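Local atomic coordinates of 4-methyl-5(B-hydroxyethyl)-thiazole monophosphate biosynthesis enzyme (Vibrio cholerae O1 biovar El Tor, PDB entry 3OT1), a protein that is of uncharacterised function but belongs to the DJ-1/PfpI family and may take part in making the thiazole phosphate precursor of thiamin. Residues 77-88 / 108-118; 143-151 / 160-169. One frame throughout, in Å; residues are numbered along the deposited sequence.

Interaction 1: 77-88 / 108-118; sequences LPGGVGGAQAFA and AAICATPALVF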
# COMPACT_ATOMS: atom_id res chain seq x y z
N LEU A 77 -4.33 6.56 -12.17
CA LEU A 77 -2.97 6.36 -12.63
C LEU A 77 -2.00 6.38 -11.45
O LEU A 77 -1.79 7.41 -10.82
CB LEU A 77 -2.58 7.48 -13.60
CG LEU A 77 -3.48 7.65 -14.84
CD1 LEU A 77 -2.93 8.81 -15.68
CD2 LEU A 77 -3.52 6.39 -15.67
N PRO A 78 -1.38 5.22 -11.16
CA PRO A 78 -0.30 5.19 -10.17
C PRO A 78 0.90 6.01 -10.61
O PRO A 78 1.04 6.33 -11.80
CB PRO A 78 0.05 3.70 -10.09
CG PRO A 78 -1.20 2.97 -10.61
CD PRO A 78 -1.69 3.88 -11.70
N GLY A 79 1.78 6.28 -9.66
CA GLY A 79 3.05 6.94 -9.93
C GLY A 79 4.19 5.96 -10.00
O GLY A 79 4.06 4.86 -10.54
N GLY A 80 5.33 6.36 -9.45
CA GLY A 80 6.62 5.73 -9.71
C GLY A 80 7.26 6.40 -10.90
O GLY A 80 6.57 6.69 -11.87
N VAL A 81 8.57 6.62 -10.85
CA VAL A 81 9.22 7.37 -11.90
C VAL A 81 9.26 6.59 -13.21
O VAL A 81 8.84 7.08 -14.28
CB VAL A 81 10.61 7.82 -11.46
CG1 VAL A 81 11.34 8.49 -12.61
CG2 VAL A 81 10.50 8.77 -10.27
N GLY A 82 9.75 5.35 -13.15
CA GLY A 82 9.78 4.53 -14.35
C GLY A 82 8.39 4.26 -14.93
O GLY A 82 8.19 4.23 -16.14
N GLY A 83 7.43 4.01 -14.06
CA GLY A 83 6.06 3.76 -14.48
C GLY A 83 5.44 4.98 -15.14
O GLY A 83 4.80 4.87 -16.18
N ALA A 84 5.62 6.15 -14.54
CA ALA A 84 5.11 7.39 -15.13
C ALA A 84 5.74 7.63 -16.49
O ALA A 84 5.06 8.06 -17.43
CB ALA A 84 5.35 8.56 -14.23
N GLN A 85 7.03 7.35 -16.64
CA GLN A 85 7.70 7.52 -17.94
C GLN A 85 7.11 6.54 -18.96
O GLN A 85 6.90 6.87 -20.12
CB GLN A 85 9.22 7.32 -17.83
CG GLN A 85 9.96 8.38 -17.02
CD GLN A 85 10.09 9.72 -17.71
OE1 GLN A 85 9.35 10.02 -18.64
NE2 GLN A 85 11.02 10.55 -17.24
N ALA A 86 6.86 5.31 -18.53
CA ALA A 86 6.23 4.32 -19.40
C ALA A 86 4.85 4.78 -19.85
O ALA A 86 4.47 4.61 -21.02
CB ALA A 86 6.14 2.96 -18.73
N PHE A 87 4.08 5.39 -18.95
CA PHE A 87 2.80 5.96 -19.30
C PHE A 87 2.95 7.07 -20.35
O PHE A 87 2.19 7.14 -21.32
CB PHE A 87 2.10 6.52 -18.06
CG PHE A 87 1.55 5.50 -17.06
CD1 PHE A 87 1.50 4.14 -17.30
CD2 PHE A 87 1.04 5.96 -15.86
CE1 PHE A 87 0.97 3.28 -16.35
CE2 PHE A 87 0.52 5.10 -14.92
CZ PHE A 87 0.49 3.76 -15.17
N ALA A 88 3.92 7.94 -20.12
CA ALA A 88 4.16 9.07 -21.04
C ALA A 88 4.55 8.62 -22.44
O ALA A 88 4.25 9.31 -23.42
CB ALA A 88 5.22 10.03 -20.47
N ALA A 108 -7.72 10.42 -12.18
CA ALA A 108 -7.02 10.57 -10.91
C ALA A 108 -5.58 10.12 -11.11
O ALA A 108 -5.36 9.11 -11.75
CB ALA A 108 -7.71 9.71 -9.85
N ALA A 109 -4.62 10.85 -10.58
CA ALA A 109 -3.23 10.48 -10.72
C ALA A 109 -2.41 10.92 -9.53
O ALA A 109 -2.69 11.93 -8.90
CB ALA A 109 -2.64 11.09 -12.00
N ILE A 110 -1.35 10.16 -9.23
CA ILE A 110 -0.56 10.40 -8.04
C ILE A 110 0.92 10.41 -8.36
O ILE A 110 1.38 9.80 -9.33
CB ILE A 110 -0.93 9.34 -6.96
CG1 ILE A 110 -0.31 9.63 -5.58
CG2 ILE A 110 -0.64 7.93 -7.44
CD1 ILE A 110 -0.97 8.85 -4.46
N CYS A 111 1.67 11.05 -7.46
CA CYS A 111 3.11 10.96 -7.43
C CYS A 111 3.78 11.57 -8.68
O CYS A 111 3.53 12.73 -8.98
CB CYS A 111 3.43 9.47 -7.18
SG CYS A 111 5.10 8.91 -7.00
N ALA A 112 4.62 10.82 -9.38
CA ALA A 112 5.32 11.37 -10.54
C ALA A 112 4.41 11.63 -11.73
O ALA A 112 4.76 12.38 -12.63
CB ALA A 112 6.48 10.44 -10.96
N THR A 113 3.27 10.96 -11.79
CA THR A 113 2.48 10.95 -13.00
C THR A 113 1.96 12.32 -13.44
O THR A 113 2.03 12.62 -14.61
CB THR A 113 1.40 9.86 -12.89
OG1 THR A 113 2.10 8.61 -12.88
CG2 THR A 113 0.43 9.92 -14.03
N PRO A 114 1.43 13.15 -12.53
CA PRO A 114 0.96 14.46 -13.03
C PRO A 114 2.10 15.27 -13.65
O PRO A 114 1.85 16.04 -14.58
CB PRO A 114 0.39 15.13 -11.77
CG PRO A 114 -0.06 13.95 -10.91
CD PRO A 114 1.04 12.93 -11.14
N ALA A 115 3.32 15.13 -13.14
CA ALA A 115 4.49 15.84 -13.69
C ALA A 115 4.99 15.21 -14.99
O ALA A 115 5.12 15.90 -16.02
CB ALA A 115 5.60 15.87 -12.65
N LEU A 116 5.29 13.92 -14.96
CA LEU A 116 5.95 13.26 -16.08
C LEU A 116 5.01 12.85 -17.20
O LEU A 116 5.48 12.62 -18.33
CB LEU A 116 6.77 12.06 -15.61
CG LEU A 116 7.90 12.39 -14.64
CD1 LEU A 116 8.69 11.12 -14.32
CD2 LEU A 116 8.81 13.49 -15.18
N VAL A 117 3.70 12.79 -16.92
CA VAL A 117 2.71 12.51 -17.94
C VAL A 117 1.92 13.78 -18.30
O VAL A 117 2.00 14.24 -19.44
CB VAL A 117 1.77 11.35 -17.56
CG1 VAL A 117 0.80 11.09 -18.74
CG2 VAL A 117 2.58 10.11 -17.19
N PHE A 118 1.18 14.35 -17.36
CA PHE A 118 0.28 15.44 -17.75
C PHE A 118 1.04 16.70 -18.20
O PHE A 118 0.78 17.24 -19.28
CB PHE A 118 -0.67 15.84 -16.62
CG PHE A 118 -1.56 14.74 -16.10
CD1 PHE A 118 -1.85 13.58 -16.82
CD2 PHE A 118 -2.15 14.91 -14.84
CE1 PHE A 118 -2.69 12.62 -16.27
CE2 PHE A 118 -2.98 13.96 -14.33
CZ PHE A 118 -3.25 12.83 -15.02
O HOH W 1 7.98 12.44 -19.36

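Interaction 2: 143-151 / 160-169; sequences RLSRQRVCY and SQGPGTALEF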
# COMPACT_ATOMS: atom_id res chain seq x y z
N ARG A 143 -0.40 27.16 -11.15
CA ARG A 143 -1.35 26.03 -11.12
C ARG A 143 -0.99 24.98 -10.07
O ARG A 143 -1.78 24.07 -9.82
CB ARG A 143 -1.39 25.34 -12.48
CG ARG A 143 -1.86 26.21 -13.66
CD ARG A 143 -3.37 26.37 -13.69
NE ARG A 143 -3.88 27.40 -12.78
CZ ARG A 143 -5.16 27.54 -12.40
NH1 ARG A 143 -5.49 28.54 -11.58
NH2 ARG A 143 -6.11 26.72 -12.84
N LEU A 144 0.20 25.07 -9.49
CA LEU A 144 0.65 24.07 -8.51
C LEU A 144 -0.14 24.16 -7.21
O LEU A 144 -0.21 25.22 -6.60
CB LEU A 144 2.14 24.24 -8.21
CG LEU A 144 2.71 23.25 -7.18
CD1 LEU A 144 2.69 21.79 -7.63
CD2 LEU A 144 4.14 23.72 -6.85
N SER A 145 -0.70 23.03 -6.79
CA SER A 145 -1.23 22.86 -5.47
C SER A 145 -0.23 22.09 -4.60
O SER A 145 0.40 21.12 -5.09
CB SER A 145 -2.51 22.05 -5.55
OG SER A 145 -2.97 21.73 -4.26
N ARG A 146 -0.11 22.47 -3.33
CA ARG A 146 0.65 21.71 -2.34
C ARG A 146 -0.26 20.94 -1.40
O ARG A 146 0.20 20.44 -0.37
CB ARG A 146 1.58 22.64 -1.55
CG ARG A 146 2.67 23.23 -2.41
CD ARG A 146 3.50 24.29 -1.69
NE ARG A 146 4.61 24.74 -2.54
CZ ARG A 146 4.49 25.61 -3.54
NH1 ARG A 146 5.55 25.94 -4.25
NH2 ARG A 146 3.31 26.15 -3.83
N GLN A 147 -1.53 20.83 -1.75
CA GLN A 147 -2.41 19.94 -1.00
C GLN A 147 -1.96 18.51 -1.15
O GLN A 147 -1.48 18.10 -2.21
CB GLN A 147 -3.83 20.02 -1.52
CG GLN A 147 -4.51 21.35 -1.39
CD GLN A 147 -5.62 21.44 -2.39
OE1 GLN A 147 -5.39 21.73 -3.56
NE2 GLN A 147 -6.81 21.12 -1.95
N ARG A 148 -2.13 17.73 -0.09
CA ARG A 148 -1.87 16.30 -0.16
C ARG A 148 -2.76 15.63 -1.21
O ARG A 148 -2.28 14.73 -1.91
CB ARG A 148 -2.07 15.64 1.21
CG ARG A 148 -1.04 16.09 2.25
CD ARG A 148 -1.34 15.55 3.62
NE ARG A 148 -1.14 14.11 3.70
CZ ARG A 148 0.04 13.51 3.85
NH1 ARG A 148 1.16 14.20 3.95
NH2 ARG A 148 0.06 12.19 3.92
N VAL A 149 -4.02 16.06 -1.31
CA VAL A 149 -4.97 15.64 -2.33
C VAL A 149 -5.63 16.90 -2.90
O VAL A 149 -6.17 17.70 -2.16
CB VAL A 149 -6.05 14.71 -1.73
CG1 VAL A 149 -7.06 14.28 -2.77
CG2 VAL A 149 -5.43 13.47 -1.07
N CYS A 150 -5.52 17.06 -4.21
CA CYS A 150 -6.04 18.21 -4.92
C CYS A 150 -7.12 17.79 -5.92
O CYS A 150 -6.86 17.00 -6.84
CB CYS A 150 -4.91 18.91 -5.67
SG CYS A 150 -5.45 20.28 -6.75
N TYR A 151 -8.34 18.31 -5.78
CA TYR A 151 -9.41 18.11 -6.74
C TYR A 151 -9.65 19.40 -7.52
O TYR A 151 -9.80 20.46 -6.92
CB TYR A 151 -10.69 17.67 -6.04
CG TYR A 151 -11.81 17.41 -7.03
CD1 TYR A 151 -11.62 16.52 -8.09
CD2 TYR A 151 -13.04 18.04 -6.94
CE1 TYR A 151 -12.60 16.26 -9.02
CE2 TYR A 151 -14.06 17.76 -7.87
CZ TYR A 151 -13.81 16.87 -8.90
OH TYR A 151 -14.75 16.59 -9.86
N SER A 160 -2.60 13.73 -6.40
CA SER A 160 -2.06 13.55 -5.07
C SER A 160 -0.55 13.32 -5.15
O SER A 160 0.00 13.20 -6.23
CB SER A 160 -2.80 12.43 -4.36
OG SER A 160 -2.51 12.30 -2.99
N GLN A 161 0.12 13.28 -4.01
CA GLN A 161 1.57 13.44 -3.95
C GLN A 161 2.45 12.19 -3.89
O GLN A 161 3.49 12.20 -4.50
CB GLN A 161 1.92 14.34 -2.76
CG GLN A 161 1.35 15.76 -2.89
CD GLN A 161 2.00 16.72 -1.93
OE1 GLN A 161 3.04 16.42 -1.33
NE2 GLN A 161 1.43 17.90 -1.82
N GLY A 162 2.11 11.16 -3.14
CA GLY A 162 3.09 10.10 -2.97
C GLY A 162 2.57 8.92 -2.20
O GLY A 162 1.38 8.82 -1.87
N PRO A 163 3.46 7.99 -1.87
CA PRO A 163 3.06 6.79 -1.17
C PRO A 163 2.23 7.09 0.08
O PRO A 163 1.24 6.43 0.35
CB PRO A 163 4.41 6.11 -0.85
CG PRO A 163 5.30 6.52 -1.97
CD PRO A 163 4.90 7.95 -2.24
N GLY A 164 2.67 8.08 0.85
CA GLY A 164 2.03 8.43 2.10
C GLY A 164 0.73 9.20 1.97
O GLY A 164 0.07 9.44 2.98
N THR A 165 0.35 9.57 0.75
CA THR A 165 -0.97 10.17 0.49
C THR A 165 -1.89 9.24 -0.29
O THR A 165 -3.01 9.63 -0.60
CB THR A 165 -0.85 11.53 -0.26
OG1 THR A 165 -0.41 11.30 -1.60
CG2 THR A 165 0.07 12.52 0.48
N ALA A 166 -1.46 8.02 -0.60
CA ALA A 166 -2.20 7.17 -1.49
C ALA A 166 -3.56 6.75 -0.91
O ALA A 166 -4.54 6.66 -1.63
CB ALA A 166 -1.38 5.96 -1.93
N LEU A 167 -3.59 6.43 0.39
CA LEU A 167 -4.84 6.07 1.02
C LEU A 167 -5.82 7.26 1.01
O LEU A 167 -7.00 7.12 0.68
CB LEU A 167 -4.54 5.59 2.42
CG LEU A 167 -5.69 5.06 3.23
CD1 LEU A 167 -6.53 4.10 2.43
CD2 LEU A 167 -5.16 4.40 4.51
N GLU A 168 -5.33 8.44 1.37
CA GLU A 168 -6.13 9.66 1.33
C GLU A 168 -6.68 9.89 -0.07
O GLU A 168 -7.85 10.25 -0.24
CB GLU A 168 -5.28 10.86 1.74
CG GLU A 168 -4.89 10.85 3.20
CD GLU A 168 -3.63 11.67 3.43
OE1 GLU A 168 -3.73 12.90 3.45
OE2 GLU A 168 -2.54 11.09 3.57
N PHE A 169 -5.86 9.69 -1.08
CA PHE A 169 -6.23 9.85 -2.49
C PHE A 169 -7.32 8.86 -2.89
O PHE A 169 -8.32 9.25 -3.52
CB PHE A 169 -4.94 9.66 -3.30
CG PHE A 169 -5.09 9.47 -4.79
CD1 PHE A 169 -5.38 10.53 -5.63
CD2 PHE A 169 -4.78 8.25 -5.36
CE1 PHE A 169 -5.37 10.36 -6.98
CE2 PHE A 169 -4.80 8.08 -6.72
CZ PHE A 169 -5.11 9.14 -7.53

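Interaction 1: 77-88 / 108-118
Thr113 presents its two branches to different parts of 77-88. Its hydroxyl OG1 donates to Pro78 O at 2.7 Å, the donor tilted from the carbonyl plane, while CG2 turns to the side chain of Leu77, which it crosses at about a right angle. CG2 lies anti to the backbone N (OG1 at chi1 -67°), serving both partners at once. Leu77 CD1 approaches the Phe118 ring obliquely, 3.9 Å from Phe118 CE1. At the strand ends, Leu77 N donates to Ala108 O and Leu77 O accepts from Ile110 N, a parallel pairing within the Rossmann-like sheet of the DJ-1 superfamily. Cys111, with phi positive, occupies the sharp turn between strand 106-110 and helix 113-119, a position that probably corresponds to the nucleophile elbow of DJ-1 relatives. Its SG accepts a long, nearly straight bond from Gly80 N at 3.5 Å (173° at the hydrogen). Helices 81-88 and 113-118 run side by side at 28°, with Ala84 CB set against Ala112 CB and Leu116 CB. Val117 CG2 presses on Ala84 O at 3.2 Å and on Phe87 CB. One water donates to Leu116 O and to Gln85 OE1 in one conformer of Gln85.

Interaction 2: 143-151 / 160-169
Arg148 runs extended as far as CD and then bends (chi3 69°), which swings its guanidinium over Thr165 and up to the carboxylate of Glu168. The glutamate reaches out to meet it with an extended chain beyond CG (chi2 156°). The two flat groups are nearly coplanar, their planes 5° apart, and the arginine grips side-on: NE donates to Glu168 OE1 at 2.9 Å and NH2 to Glu168 OE2 at 2.8 Å, each oxygen using its syn lone pair. Two bonds in one plane fix the rotation of both groups. Thr165 CG2 sits over the centre of one guanidinium face, 3.5 Å from Arg148 CZ. The salt bridge also has outside partners: Gln196 donates to Glu168 OE2, and NH1 and NH2 of Arg148 bond to the backbone of a neighbouring subunit, consistent with Glu168 holding the arginine in place for that contact.

Behind the salt bridge, Arg148 O accepts from Ser160 OG at 2.7 Å. Ser160 OG in turn accepts at 2.7 Å from Thr165 OG1, which itself accepts from Gly162 N, a relay tying the turn before helix 166-178 to the loop leading into strand 149-152. Gln161 reaches across that loop, and its NE2 donates to Gln147 O at 2.9 Å, coming from above the carbonyl plane rather than along a lone pair. On the apolar side, Val149 CG2 lies against Glu168 CB at 3.8 Å and near Phe169 CB.

Val149 and Ser160 form a non-hydrogen-bonded antiparallel pair, where the edge strand 149-152 joins strand 157-160. The arrangement is that of a beta-hairpin closing one margin of the mixed sheet in a DJ-1-like alpha/beta fold, with the following helix packed over its end.

In the fold
Interactions 1 and 2 have centres 13 Å apart and meet along one sheet, in which strand 106-110 lies between 74-77 and 157-160. Ser160 joins them through two probable hydrogen bonds, Cys111 N to Ser160 O at 3.0 Å and Ser160 N to Ala109 O at 3.1 Å. Interaction 1 lies on the side of strand 74-77, and interaction 2 carries the sheet on to its 149-152 edge within this chain. Phe169 CZ, from helix 166-178, packs on Ala109 N at 3.5 Å. In relatives the elbow cysteine is the reactive residue; Cys111 probably corresponds to it, with Glu24, which bonds Gly79 N, close by. Interaction 2 faces the second subunit.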